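Local coordinates for protein molybdopterin biosynthesis enzyme, MoaB (Thermus thermophilus, PDB 3MCH) that probably binds molybdopterin and takes part in building the molybdenum cofactor, as a trimeric member of the MogA/MoaB family, at residues G33-A38 against A141-L146; P48-V53 against D78-A83; P93-L98 against L124-P129; M99-L104 against P108-S113; A117-R122 against S151-K156. All coordinates share one frame; numbering follows the deposited sequence.

Interaction 1: residues G33-A38 against A141-L146; sequences GPFEVA and AVLPVL
Phe-35 turns its CG to the side opposite the carbonyl carbon (chi1 -54°), which sends the ring from the start of strand 35-43 toward Leu-143 and Leu-146. Leu-143 answers with CG opposite its backbone N (chi1 -174°), and that torsion carries the CD1 branch forward until it lies 3.7 Å from CE2 of Phe-35. The far end of the ring rests on Leu-146, whose CD2 is 3.8 Å from CZ of Phe-35 and whose CG also comes within 4.0 Å of that same CZ. Both methyl groups approach the ring at a slant. Pro-34 stands over one ring face, its CG 4.3 Å above the plane and displaced toward the rim. That proline is the centre of an inverse gamma turn, with Phe-35 N bonded back to Gly-33 O, and the turn leads straight into the strand that is outermost within this chain's sheet in the alpha/beta fold. The contact thus joins the beginning of that strand to the bend between helices 132-142 and 146-154. Leu-30 of helix 21-30 and Pro-147 and Leu-150 of helix 146-154 also pack on Phe-35. In the last turn of helix 132-142, Ala-141 O accepts a hydrogen bond from Thr-107 OG1 of the second subunit.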
# COMPACT_ATOMS: atom_id res chain seq x y z
N GLY B 33 -3.52 -16.57 22.67
CA GLY B 33 -2.52 -15.53 22.54
C GLY B 33 -2.60 -14.50 23.64
O GLY B 33 -3.51 -14.55 24.48
N PRO B 34 -1.66 -13.54 23.68
CA PRO B 34 -1.62 -12.48 24.70
C PRO B 34 -2.73 -11.47 24.46
O PRO B 34 -2.49 -10.27 24.37
CB PRO B 34 -0.24 -11.88 24.51
CG PRO B 34 -0.05 -11.97 23.03
CD PRO B 34 -0.54 -13.39 22.73
N PHE B 35 -3.96 -11.98 24.37
CA PHE B 35 -5.12 -11.15 24.12
C PHE B 35 -6.26 -11.43 25.08
O PHE B 35 -6.50 -12.58 25.46
CB PHE B 35 -5.64 -11.39 22.70
CG PHE B 35 -4.59 -11.22 21.64
CD1 PHE B 35 -4.12 -9.95 21.30
CD2 PHE B 35 -4.07 -12.33 20.98
CE1 PHE B 35 -3.13 -9.79 20.33
CE2 PHE B 35 -3.08 -12.17 20.00
CZ PHE B 35 -2.61 -10.90 19.67
N GLU B 36 -6.97 -10.38 25.46
CA GLU B 36 -8.14 -10.51 26.30
C GLU B 36 -9.18 -9.56 25.73
O GLU B 36 -8.95 -8.35 25.61
CB GLU B 36 -7.82 -10.19 27.77
CG GLU B 36 -7.14 -8.87 28.03
CD GLU B 36 -6.67 -8.74 29.48
OE1 GLU B 36 -6.82 -9.72 30.24
OE2 GLU B 36 -6.15 -7.67 29.84
N VAL B 37 -10.31 -10.13 25.31
CA VAL B 37 -11.38 -9.34 24.72
C VAL B 37 -12.11 -8.61 25.83
O VAL B 37 -12.85 -9.22 26.62
CB VAL B 37 -12.36 -10.24 23.93
CG1 VAL B 37 -13.50 -9.40 23.35
CG2 VAL B 37 -11.61 -10.95 22.81
N ALA B 38 -11.89 -7.30 25.88
CA ALA B 38 -12.47 -6.45 26.91
C ALA B 38 -13.69 -5.67 26.46
O ALA B 38 -14.32 -4.97 27.25
CB ALA B 38 -11.41 -5.49 27.42
N ALA B 141 -3.50 -13.85 9.26
CA ALA B 141 -2.36 -13.35 8.49
C ALA B 141 -1.52 -12.36 9.29
O ALA B 141 -0.30 -12.29 9.14
CB ALA B 141 -2.85 -12.71 7.19
N VAL B 142 -2.18 -11.57 10.14
CA VAL B 142 -1.46 -10.59 10.95
C VAL B 142 -1.04 -11.12 12.32
O VAL B 142 -0.10 -10.60 12.93
CB VAL B 142 -2.32 -9.30 11.17
CG1 VAL B 142 -2.68 -8.67 9.83
CG2 VAL B 142 -3.57 -9.63 11.95
N LEU B 143 -1.72 -12.16 12.80
CA LEU B 143 -1.44 -12.72 14.12
C LEU B 143 0.03 -12.91 14.51
O LEU B 143 0.42 -12.57 15.62
CB LEU B 143 -2.18 -14.06 14.28
CG LEU B 143 -2.11 -14.71 15.67
CD1 LEU B 143 -2.72 -13.77 16.70
CD2 LEU B 143 -2.87 -16.04 15.65
N PRO B 144 0.86 -13.45 13.60
CA PRO B 144 2.28 -13.65 13.93
C PRO B 144 3.06 -12.42 14.38
O PRO B 144 4.01 -12.55 15.16
CB PRO B 144 2.84 -14.24 12.64
CG PRO B 144 1.69 -15.01 12.09
CD PRO B 144 0.54 -14.04 12.29
N VAL B 145 2.68 -11.24 13.90
CA VAL B 145 3.38 -10.02 14.26
C VAL B 145 2.53 -9.07 15.09
O VAL B 145 2.96 -7.97 15.41
CB VAL B 145 3.86 -9.27 13.00
CG1 VAL B 145 4.78 -10.16 12.17
CG2 VAL B 145 2.66 -8.82 12.16
N LEU B 146 1.32 -9.50 15.44
CA LEU B 146 0.42 -8.66 16.20
C LEU B 146 0.93 -8.33 17.61
O LEU B 146 0.87 -7.17 18.03
CB LEU B 146 -0.97 -9.31 16.26
CG LEU B 146 -2.15 -8.41 16.63
CD1 LEU B 146 -2.11 -7.13 15.79
CD2 LEU B 146 -3.44 -9.16 16.38

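Interaction 2: residues P48-V53 against D78-A83; sequences PMIKKV and DRTPEA
Apolar packing comes first: Ile-50 aims its side chain at Thr-80 and Ala-83 and sets one branch against each. Its CG2, opposite the backbone N, lies 4.2 Å from Ala-83 CB. The other branch starts on the side opposite the carbonyl carbon (chi1 -68°) and runs on extended, ending with CD1 4.1 Å from Thr-80 OG1; the two side chains cross at about a right angle. Ala-83 CB is also met by the aliphatic part of Lys-51, whose CG is 4.0 Å away. Here the backbones of helix 47-60 and the short helix 80-85 come nearest, the CA atoms of Lys-51 and Ala-83 being 6.2 Å apart, a closeness consistent with the small side chain of Ala-83. Both helices lie against the central sheet of the alpha/beta fold, where Ile-50 and Thr-80 each also touch Val-9 of strand 2-9.

The polar atoms fare differently from one another. Ala-83 O is covered by the methylenes of Lys-51, with CG at 3.6 Å and CD at 3.8 Å from that oxygen, and it has no hydrogen-bond partner in the model. Lys-51 bends at chi3 (69°) as it passes this carbonyl, and its NZ makes a salt bridge with Glu-86 OE1. Thr-80 OG1 touches Ile-50 only by van der Waals contact; its hydrogen bond is with Gly-70 O. Just ahead of helix 80-85, Arg-79 holds the N-cap position and its carbonyl O accepts from Ala-83 N at 3.0 Å.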
# COMPACT_ATOMS: atom_id res chain seq x y z
N PRO B 48 -20.44 8.40 11.40
CA PRO B 48 -20.49 9.14 12.67
C PRO B 48 -20.51 8.23 13.89
O PRO B 48 -19.81 8.47 14.88
CB PRO B 48 -21.78 9.95 12.54
CG PRO B 48 -21.87 10.20 11.08
CD PRO B 48 -21.50 8.86 10.49
N MET B 49 -21.31 7.17 13.81
CA MET B 49 -21.44 6.23 14.91
C MET B 49 -20.22 5.33 15.04
O MET B 49 -19.82 4.98 16.15
CB MET B 49 -22.70 5.40 14.74
CG MET B 49 -23.95 6.26 14.74
SD MET B 49 -25.43 5.27 14.61
CE MET B 49 -25.61 4.75 16.32
N ILE B 50 -19.65 4.94 13.91
CA ILE B 50 -18.46 4.09 13.95
C ILE B 50 -17.37 4.88 14.66
O ILE B 50 -16.70 4.37 15.55
CB ILE B 50 -17.98 3.73 12.52
CG1 ILE B 50 -19.00 2.81 11.84
CG2 ILE B 50 -16.62 3.05 12.58
CD1 ILE B 50 -18.84 2.68 10.33
N LYS B 51 -17.20 6.14 14.25
CA LYS B 51 -16.19 7.00 14.84
C LYS B 51 -16.39 7.25 16.33
O LYS B 51 -15.42 7.31 17.08
CB LYS B 51 -16.15 8.33 14.07
CG LYS B 51 -15.86 8.14 12.58
CD LYS B 51 -15.79 9.45 11.80
CE LYS B 51 -14.57 10.27 12.18
NZ LYS B 51 -14.40 11.45 11.28
N LYS B 52 -17.64 7.38 16.78
CA LYS B 52 -17.89 7.61 18.20
C LYS B 52 -17.36 6.46 19.05
O LYS B 52 -16.73 6.67 20.08
CB LYS B 52 -19.38 7.80 18.47
CG LYS B 52 -19.68 8.06 19.94
CD LYS B 52 -21.16 8.18 20.24
CE LYS B 52 -21.39 8.39 21.73
NZ LYS B 52 -22.84 8.53 22.06
N VAL B 53 -17.63 5.23 18.60
CA VAL B 53 -17.18 4.05 19.32
C VAL B 53 -15.66 3.94 19.28
O VAL B 53 -15.02 3.70 20.30
CB VAL B 53 -17.80 2.76 18.73
CG1 VAL B 53 -17.23 1.53 19.44
CG2 VAL B 53 -19.31 2.79 18.87
N ASP B 78 -20.27 0.60 2.22
CA ASP B 78 -19.11 0.20 3.02
C ASP B 78 -18.16 1.39 3.18
O ASP B 78 -17.37 1.68 2.29
CB ASP B 78 -18.35 -0.94 2.34
CG ASP B 78 -19.22 -2.16 2.10
OD1 ASP B 78 -19.93 -2.58 3.03
OD2 ASP B 78 -19.19 -2.69 0.97
N ARG B 79 -18.24 2.06 4.32
CA ARG B 79 -17.39 3.22 4.57
C ARG B 79 -16.56 3.10 5.84
O ARG B 79 -16.08 4.10 6.38
CB ARG B 79 -18.25 4.49 4.62
CG ARG B 79 -18.85 4.85 3.27
CD ARG B 79 -19.77 6.07 3.35
NE ARG B 79 -21.02 5.77 4.03
CZ ARG B 79 -22.03 6.62 4.16
NH1 ARG B 79 -21.95 7.84 3.65
NH2 ARG B 79 -23.14 6.25 4.79
N THR B 80 -16.39 1.87 6.33
CA THR B 80 -15.61 1.65 7.54
C THR B 80 -14.17 2.15 7.38
O THR B 80 -13.61 2.73 8.32
CB THR B 80 -15.59 0.16 7.92
OG1 THR B 80 -16.93 -0.27 8.18
CG2 THR B 80 -14.75 -0.07 9.18
N PRO B 81 -13.55 1.94 6.21
CA PRO B 81 -12.17 2.42 6.03
C PRO B 81 -12.08 3.94 6.10
O PRO B 81 -11.19 4.48 6.76
CB PRO B 81 -11.80 1.89 4.64
CG PRO B 81 -12.61 0.64 4.53
CD PRO B 81 -13.95 1.10 5.07
N GLU B 82 -12.99 4.62 5.42
CA GLU B 82 -13.00 6.08 5.44
C GLU B 82 -13.22 6.61 6.84
O GLU B 82 -12.53 7.54 7.28
CB GLU B 82 -14.10 6.63 4.52
CG GLU B 82 -13.84 6.43 3.04
CD GLU B 82 -14.48 5.17 2.49
OE1 GLU B 82 -14.26 4.09 3.06
OE2 GLU B 82 -15.21 5.28 1.48
N ALA B 83 -14.17 6.03 7.55
CA ALA B 83 -14.47 6.47 8.91
C ALA B 83 -13.27 6.28 9.82
O ALA B 83 -12.96 7.12 10.66
CB ALA B 83 -15.67 5.71 9.46

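Interaction 3: residues P93-L98 against L124-P129; sequences PGLAEL and LILNLP
Helix 93-99 packs on the central sheet of the alpha/beta fold here, with Leu-95 as the side chain that reaches Leu-124 and Leu-126 on strand 123-128. That strand runs parallel to 65-69 on one flank and antiparallel to 117-120 on the other, so the helix meets a strand well inside the sheet. Leu-124 and Leu-126, two positions apart, send their side chains out of the same sheet face; Ile-125 and Asn-127 between and beyond them belong to the other face, where Asn-127 is hydrogen-bonded to Thr-68, Thr-84 and Val-116.

Leu-95 does its part with a single methyl. Its CG stands opposite the carbonyl carbon (chi1 -70°) and the chain then runs on extended (chi2 176°), so CD1 is carried far enough from the helix to rest against both strand leucines at once, the three CD1 atoms forming a triangle. Against Leu-124 the meeting is tip to tip, whereas Leu-126 is crossed at about a right angle. Val-142 of helix 132-142, Ala-117 of strand 117-120 and Leu-112 of the second subunit also pack on Leu-95, so this buried apolar layer extends to the trimer interface. The separations are ordinary van der Waals ones: CD1 of Leu-95 is 4.2 Å from CD1 of Leu-124 and 4.1 Å from CD1 of Leu-126.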
# COMPACT_ATOMS: atom_id res chain seq x y z
N PRO B 93 0.31 0.58 6.68
CA PRO B 93 -0.03 -0.10 5.43
C PRO B 93 0.34 -1.58 5.38
O PRO B 93 -0.38 -2.37 4.78
CB PRO B 93 0.68 0.73 4.37
CG PRO B 93 1.82 1.34 5.11
CD PRO B 93 1.19 1.73 6.42
N GLY B 94 1.46 -1.94 6.00
CA GLY B 94 1.88 -3.32 6.00
C GLY B 94 0.84 -4.27 6.56
O GLY B 94 0.72 -5.41 6.10
N LEU B 95 0.08 -3.81 7.55
CA LEU B 95 -0.95 -4.67 8.13
C LEU B 95 -2.17 -4.75 7.22
O LEU B 95 -2.83 -5.78 7.15
CB LEU B 95 -1.34 -4.15 9.53
CG LEU B 95 -0.25 -4.34 10.59
CD1 LEU B 95 -0.68 -3.72 11.92
CD2 LEU B 95 0.02 -5.83 10.76
N ALA B 96 -2.46 -3.65 6.52
CA ALA B 96 -3.58 -3.63 5.59
C ALA B 96 -3.27 -4.62 4.46
O ALA B 96 -4.15 -5.31 3.96
CB ALA B 96 -3.79 -2.22 5.03
N GLU B 97 -2.00 -4.68 4.07
CA GLU B 97 -1.56 -5.59 3.02
C GLU B 97 -1.68 -7.04 3.50
O GLU B 97 -2.12 -7.92 2.77
CB GLU B 97 -0.11 -5.28 2.63
CG GLU B 97 0.07 -3.87 2.10
CD GLU B 97 1.52 -3.42 2.04
OE1 GLU B 97 2.38 -4.05 2.68
OE2 GLU B 97 1.79 -2.41 1.35
N LEU B 98 -1.30 -7.29 4.75
CA LEU B 98 -1.40 -8.64 5.28
C LEU B 98 -2.85 -9.10 5.30
O LEU B 98 -3.14 -10.26 4.97
CB LEU B 98 -0.82 -8.72 6.70
CG LEU B 98 0.70 -8.57 6.84
CD1 LEU B 98 1.08 -8.73 8.30
CD2 LEU B 98 1.41 -9.63 5.99
N LEU B 124 -4.00 0.36 18.49
CA LEU B 124 -3.83 -0.13 17.12
C LEU B 124 -5.22 -0.52 16.63
O LEU B 124 -5.94 -1.24 17.33
CB LEU B 124 -2.90 -1.35 17.10
CG LEU B 124 -2.61 -1.99 15.74
CD1 LEU B 124 -1.89 -1.00 14.83
CD2 LEU B 124 -1.76 -3.23 15.97
N ILE B 125 -5.58 -0.06 15.44
CA ILE B 125 -6.88 -0.34 14.86
C ILE B 125 -6.75 -1.01 13.50
O ILE B 125 -6.05 -0.50 12.62
CB ILE B 125 -7.71 0.97 14.70
CG1 ILE B 125 -7.76 1.71 16.04
CG2 ILE B 125 -9.12 0.65 14.21
CD1 ILE B 125 -6.57 2.59 16.29
N LEU B 126 -7.41 -2.16 13.35
CA LEU B 126 -7.40 -2.89 12.08
C LEU B 126 -8.83 -3.11 11.59
O LEU B 126 -9.70 -3.48 12.38
CB LEU B 126 -6.74 -4.27 12.25
CG LEU B 126 -5.21 -4.38 12.19
CD1 LEU B 126 -4.57 -3.58 13.30
CD2 LEU B 126 -4.84 -5.85 12.30
N ASN B 127 -9.05 -2.87 10.30
CA ASN B 127 -10.36 -3.09 9.67
C ASN B 127 -10.36 -4.46 9.00
O ASN B 127 -9.77 -4.63 7.93
CB ASN B 127 -10.63 -2.09 8.53
CG ASN B 127 -10.78 -0.66 9.01
OD1 ASN B 127 -10.56 0.27 8.23
ND2 ASN B 127 -11.19 -0.46 10.26
N LEU B 128 -11.02 -5.44 9.62
CA LEU B 128 -11.11 -6.79 9.05
C LEU B 128 -12.37 -6.88 8.18
O LEU B 128 -13.33 -6.13 8.37
CB LEU B 128 -11.23 -7.83 10.17
CG LEU B 128 -10.09 -8.00 11.16
CD1 LEU B 128 -10.57 -8.83 12.34
CD2 LEU B 128 -8.92 -8.69 10.47
N PRO B 129 -12.39 -7.81 7.21
CA PRO B 129 -13.56 -7.98 6.34
C PRO B 129 -14.74 -8.42 7.21
O PRO B 129 -14.56 -8.80 8.37
CB PRO B 129 -13.11 -9.07 5.37
CG PRO B 129 -11.64 -8.85 5.28
CD PRO B 129 -11.26 -8.62 6.72

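Interaction 4: residues M99-L104 against P108-S113; sequences MRLVGL and PMAALS
The guanidinium of Arg-100 meets Ser-113 O at its edge: NH1 donates to that carbonyl over 3.1 Å, with 149° at the hydrogen. The oxygen lies 19° out of the guanidinium plane, and the donor is tilted 26° from the plane of the carbonyl, so the bond is somewhat skewed. NH2 of the same group makes a salt bridge with Glu-97 OE2 of the third subunit, so one arginine ties this loop to the neighbouring chain.

The fold element is the loop after helix 93-99. It leaves the helix through a Schellman motif at Leu-101, which has positive phi, continues as a type II turn from Leu-101 to Leu-104, and returns as the 3-10 segment 109-112.

Bent at chi3, the arginine chain lies along the returning 3-10 segment. Its CD is 3.4 Å from Ala-111 O, and its CA makes a CA-H...O contact with Ala-110 O at 3.5 Å. Ala-110 also offers its methyl to Leu-101, whose CD1 approaches that CB to 3.5 Å. Leu-101 also packs on Glu-137 and Ala-141 of helix 132-142. Between the two backbones, a water bridges the carbonyls, donating to Met-99 O and to Ala-110 O at 2.9 Å each.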
# COMPACT_ATOMS: atom_id res chain seq x y z
N MET B 99 -3.76 -8.20 5.66
CA MET B 99 -5.17 -8.57 5.72
C MET B 99 -5.77 -8.87 4.34
O MET B 99 -6.81 -9.52 4.24
CB MET B 99 -5.98 -7.46 6.42
CG MET B 99 -5.67 -7.36 7.91
SD MET B 99 -6.75 -6.23 8.83
CE MET B 99 -6.16 -4.65 8.21
N ARG B 100 -5.10 -8.41 3.29
CA ARG B 100 -5.56 -8.68 1.93
C ARG B 100 -4.92 -9.96 1.41
O ARG B 100 -5.14 -10.36 0.27
CB ARG B 100 -5.23 -7.52 0.99
CG ARG B 100 -6.21 -6.36 1.06
CD ARG B 100 -5.97 -5.36 -0.06
NE ARG B 100 -4.87 -4.43 0.23
CZ ARG B 100 -4.98 -3.36 1.01
NH1 ARG B 100 -6.13 -3.09 1.61
NH2 ARG B 100 -3.94 -2.56 1.19
N LEU B 101 -4.11 -10.59 2.26
CA LEU B 101 -3.42 -11.85 1.93
C LEU B 101 -2.56 -11.72 0.68
O LEU B 101 -2.44 -12.67 -0.10
CB LEU B 101 -4.45 -12.96 1.74
CG LEU B 101 -5.56 -13.08 2.79
CD1 LEU B 101 -6.50 -14.23 2.43
CD2 LEU B 101 -4.94 -13.29 4.17
N VAL B 102 -1.96 -10.56 0.49
CA VAL B 102 -1.13 -10.28 -0.69
C VAL B 102 0.02 -11.25 -0.91
O VAL B 102 0.85 -11.46 -0.04
CB VAL B 102 -0.55 -8.85 -0.64
CG1 VAL B 102 0.23 -8.56 -1.91
CG2 VAL B 102 -1.66 -7.84 -0.45
N GLY B 103 0.04 -11.84 -2.11
CA GLY B 103 1.10 -12.77 -2.48
C GLY B 103 1.09 -14.14 -1.82
O GLY B 103 2.01 -14.93 -2.05
N LEU B 104 0.07 -14.43 -1.03
CA LEU B 104 0.00 -15.73 -0.35
C LEU B 104 -0.63 -16.82 -1.19
O LEU B 104 -0.48 -18.01 -0.89
CB LEU B 104 -0.78 -15.59 0.96
CG LEU B 104 -0.19 -14.68 2.04
CD1 LEU B 104 -1.11 -14.70 3.26
CD2 LEU B 104 1.20 -15.16 2.42
N PRO B 108 -8.11 -15.18 -3.44
CA PRO B 108 -7.99 -14.02 -4.34
C PRO B 108 -8.94 -12.88 -3.98
O PRO B 108 -8.53 -11.72 -3.99
CB PRO B 108 -8.31 -14.63 -5.70
CG PRO B 108 -7.66 -15.97 -5.62
CD PRO B 108 -8.05 -16.44 -4.23
N MET B 109 -10.18 -13.20 -3.66
CA MET B 109 -11.18 -12.19 -3.33
C MET B 109 -10.78 -11.29 -2.16
O MET B 109 -11.27 -10.17 -2.03
CB MET B 109 -12.53 -12.85 -3.04
CG MET B 109 -13.70 -12.22 -3.78
SD MET B 109 -13.40 -12.00 -5.55
CE MET B 109 -13.42 -13.70 -6.14
N ALA B 110 -9.88 -11.78 -1.31
CA ALA B 110 -9.43 -11.02 -0.14
C ALA B 110 -8.76 -9.71 -0.55
O ALA B 110 -8.65 -8.79 0.25
CB ALA B 110 -8.47 -11.87 0.70
N ALA B 111 -8.31 -9.64 -1.79
CA ALA B 111 -7.64 -8.44 -2.29
C ALA B 111 -8.58 -7.24 -2.45
O ALA B 111 -8.12 -6.10 -2.59
CB ALA B 111 -6.96 -8.74 -3.62
N LEU B 112 -9.88 -7.48 -2.44
CA LEU B 112 -10.84 -6.39 -2.62
C LEU B 112 -11.16 -5.59 -1.36
O LEU B 112 -11.87 -4.59 -1.43
CB LEU B 112 -12.14 -6.94 -3.23
CG LEU B 112 -11.99 -7.57 -4.62
CD1 LEU B 112 -13.35 -8.02 -5.11
CD2 LEU B 112 -11.38 -6.56 -5.58
N SER B 113 -10.64 -6.03 -0.22
CA SER B 113 -10.89 -5.32 1.03
C SER B 113 -10.15 -3.98 1.05
O SER B 113 -8.96 -3.92 0.77
CB SER B 113 -10.45 -6.16 2.22
OG SER B 113 -10.70 -5.47 3.43
O HOH W 1 -9.39 -9.45 2.98

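Interaction 5: residues A117-R122 against S151-K156; sequences AGVRGR and SLVTGK
The loop after strand 117-120 comes nearest the last turn of helix 146-154 at Arg-122 and Thr-154, whose CA atoms lie 5.0 Å apart. Deeper in, Val-119 and Val-153 reach toward each other tip to tip. Each has CG1 opposite its backbone N (chi1 175° in Val-119), which presents both branches: CG2 of Val-119 is 3.7 Å from CG2 of Val-153, and the CG1 pair follows at 3.9 Å. Val-153 CG1 also lies against the carbonyl of Arg-122. Leu-124 flanks Val-119 on the neighbouring strand, while Leu-74 of the second subunit packs on Val-153.

Nearer the surface, Arg-122 CG passes 3.6 Å from Val-153 O, and Thr-154 CG2 touches Arg-122 O at 3.5 Å. The OG1 of Thr-154 is turned to its own chain, accepting from Lys-156 N in an ST turn and bonding to Leu-150 O.

Two waters bridge the segments. One donates to Gly-121 O and Val-153 O; the other donates to Thr-154 O and accepts a weak bond from the Arg-122 side chain at NH2. Water thus meets both carbonyls at the helix end, and the direct contact rests on van der Waals packing of the two valines and of Arg-122 over that end.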
# COMPACT_ATOMS: atom_id res chain seq x y z
N ALA B 117 -5.31 0.04 8.43
CA ALA B 117 -4.73 -0.29 9.71
C ALA B 117 -3.96 0.94 10.16
O ALA B 117 -3.32 1.60 9.34
CB ALA B 117 -3.78 -1.48 9.58
N GLY B 118 -4.04 1.27 11.44
CA GLY B 118 -3.33 2.43 11.91
C GLY B 118 -3.35 2.57 13.41
O GLY B 118 -3.86 1.72 14.14
N VAL B 119 -2.79 3.68 13.88
CA VAL B 119 -2.72 3.95 15.31
C VAL B 119 -3.38 5.28 15.65
O VAL B 119 -3.28 6.25 14.91
CB VAL B 119 -1.25 4.02 15.78
CG1 VAL B 119 -1.17 4.43 17.25
CG2 VAL B 119 -0.58 2.66 15.56
N ARG B 120 -4.10 5.29 16.77
CA ARG B 120 -4.72 6.50 17.30
C ARG B 120 -4.29 6.47 18.76
O ARG B 120 -4.62 5.53 19.49
CB ARG B 120 -6.25 6.47 17.20
CG ARG B 120 -6.87 7.78 17.69
CD ARG B 120 -8.39 7.73 17.81
NE ARG B 120 -8.90 8.90 18.53
CZ ARG B 120 -9.00 10.12 18.02
NH1 ARG B 120 -8.62 10.36 16.77
NH2 ARG B 120 -9.46 11.12 18.76
N GLY B 121 -3.53 7.48 19.18
CA GLY B 121 -3.06 7.50 20.55
C GLY B 121 -2.17 6.30 20.79
O GLY B 121 -1.11 6.17 20.18
N ARG B 122 -2.59 5.40 21.68
CA ARG B 122 -1.82 4.19 21.96
C ARG B 122 -2.69 2.98 21.67
O ARG B 122 -2.61 1.96 22.36
CB ARG B 122 -1.37 4.18 23.42
CG ARG B 122 -0.11 5.01 23.67
CD ARG B 122 0.12 5.18 25.16
NE ARG B 122 -0.85 6.11 25.73
CZ ARG B 122 -1.45 5.93 26.90
NH1 ARG B 122 -2.32 6.83 27.34
NH2 ARG B 122 -1.20 4.84 27.62
N SER B 151 3.10 -4.24 21.32
CA SER B 151 4.05 -3.84 22.36
C SER B 151 4.69 -2.49 22.02
O SER B 151 4.95 -1.68 22.91
CB SER B 151 5.14 -4.92 22.55
OG SER B 151 5.91 -5.11 21.38
N LEU B 152 4.91 -2.24 20.73
CA LEU B 152 5.50 -0.97 20.30
C LEU B 152 4.51 0.18 20.41
O LEU B 152 4.84 1.27 20.88
CB LEU B 152 6.01 -1.09 18.86
CG LEU B 152 7.23 -1.99 18.69
CD1 LEU B 152 7.63 -2.02 17.22
CD2 LEU B 152 8.38 -1.46 19.54
N VAL B 153 3.28 -0.07 19.97
CA VAL B 153 2.23 0.94 20.00
C VAL B 153 1.81 1.32 21.41
O VAL B 153 1.63 2.50 21.73
CB VAL B 153 0.97 0.44 19.25
CG1 VAL B 153 -0.21 1.38 19.49
CG2 VAL B 153 1.27 0.33 17.77
N THR B 154 1.65 0.31 22.26
CA THR B 154 1.18 0.51 23.62
C THR B 154 2.26 0.66 24.68
O THR B 154 2.00 1.19 25.76
CB THR B 154 0.29 -0.66 24.05
OG1 THR B 154 1.10 -1.83 24.21
CG2 THR B 154 -0.77 -0.93 23.01
N GLY B 155 3.45 0.17 24.37
CA GLY B 155 4.54 0.24 25.33
C GLY B 155 4.39 -0.83 26.40
O GLY B 155 5.16 -0.87 27.36
N LYS B 156 3.39 -1.70 26.23
CA LYS B 156 3.13 -2.77 27.19
C LYS B 156 3.85 -4.06 26.79
O LYS B 156 4.02 -4.35 25.61
CB LYS B 156 1.62 -3.04 27.29
CG LYS B 156 0.80 -1.88 27.85
CD LYS B 156 -0.71 -2.14 27.77
CE LYS B 156 -1.13 -3.35 28.62
NZ LYS B 156 -2.60 -3.62 28.53
O HOH W 2 1.36 4.97 20.07
O HOH W 3 -0.77 2.03 26.55

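Interaction 3 lies nearest the middle of the chain, about 7 Å from its centre, and touches all four others. Its strand 123-128 pairs with 117-120 of interaction 5, Ile-125 N lying 2.8 Å from Gly-118 O, and its Asn-127 packs on Thr-80 and Pro-81 of interaction 2. Val-142 of interaction 1 covers Leu-95, while Met-99 of interaction 4 places SD 3.5 Å from Asn-127 O. Interactions 1 and 2 lie on opposite sides of the chain's centre, their centres about 23 Å apart. Interactions 1, 3, 4 and 5 all reach the second subunit. All segments but 151-156 fall within the probable molybdopterin-binding domain.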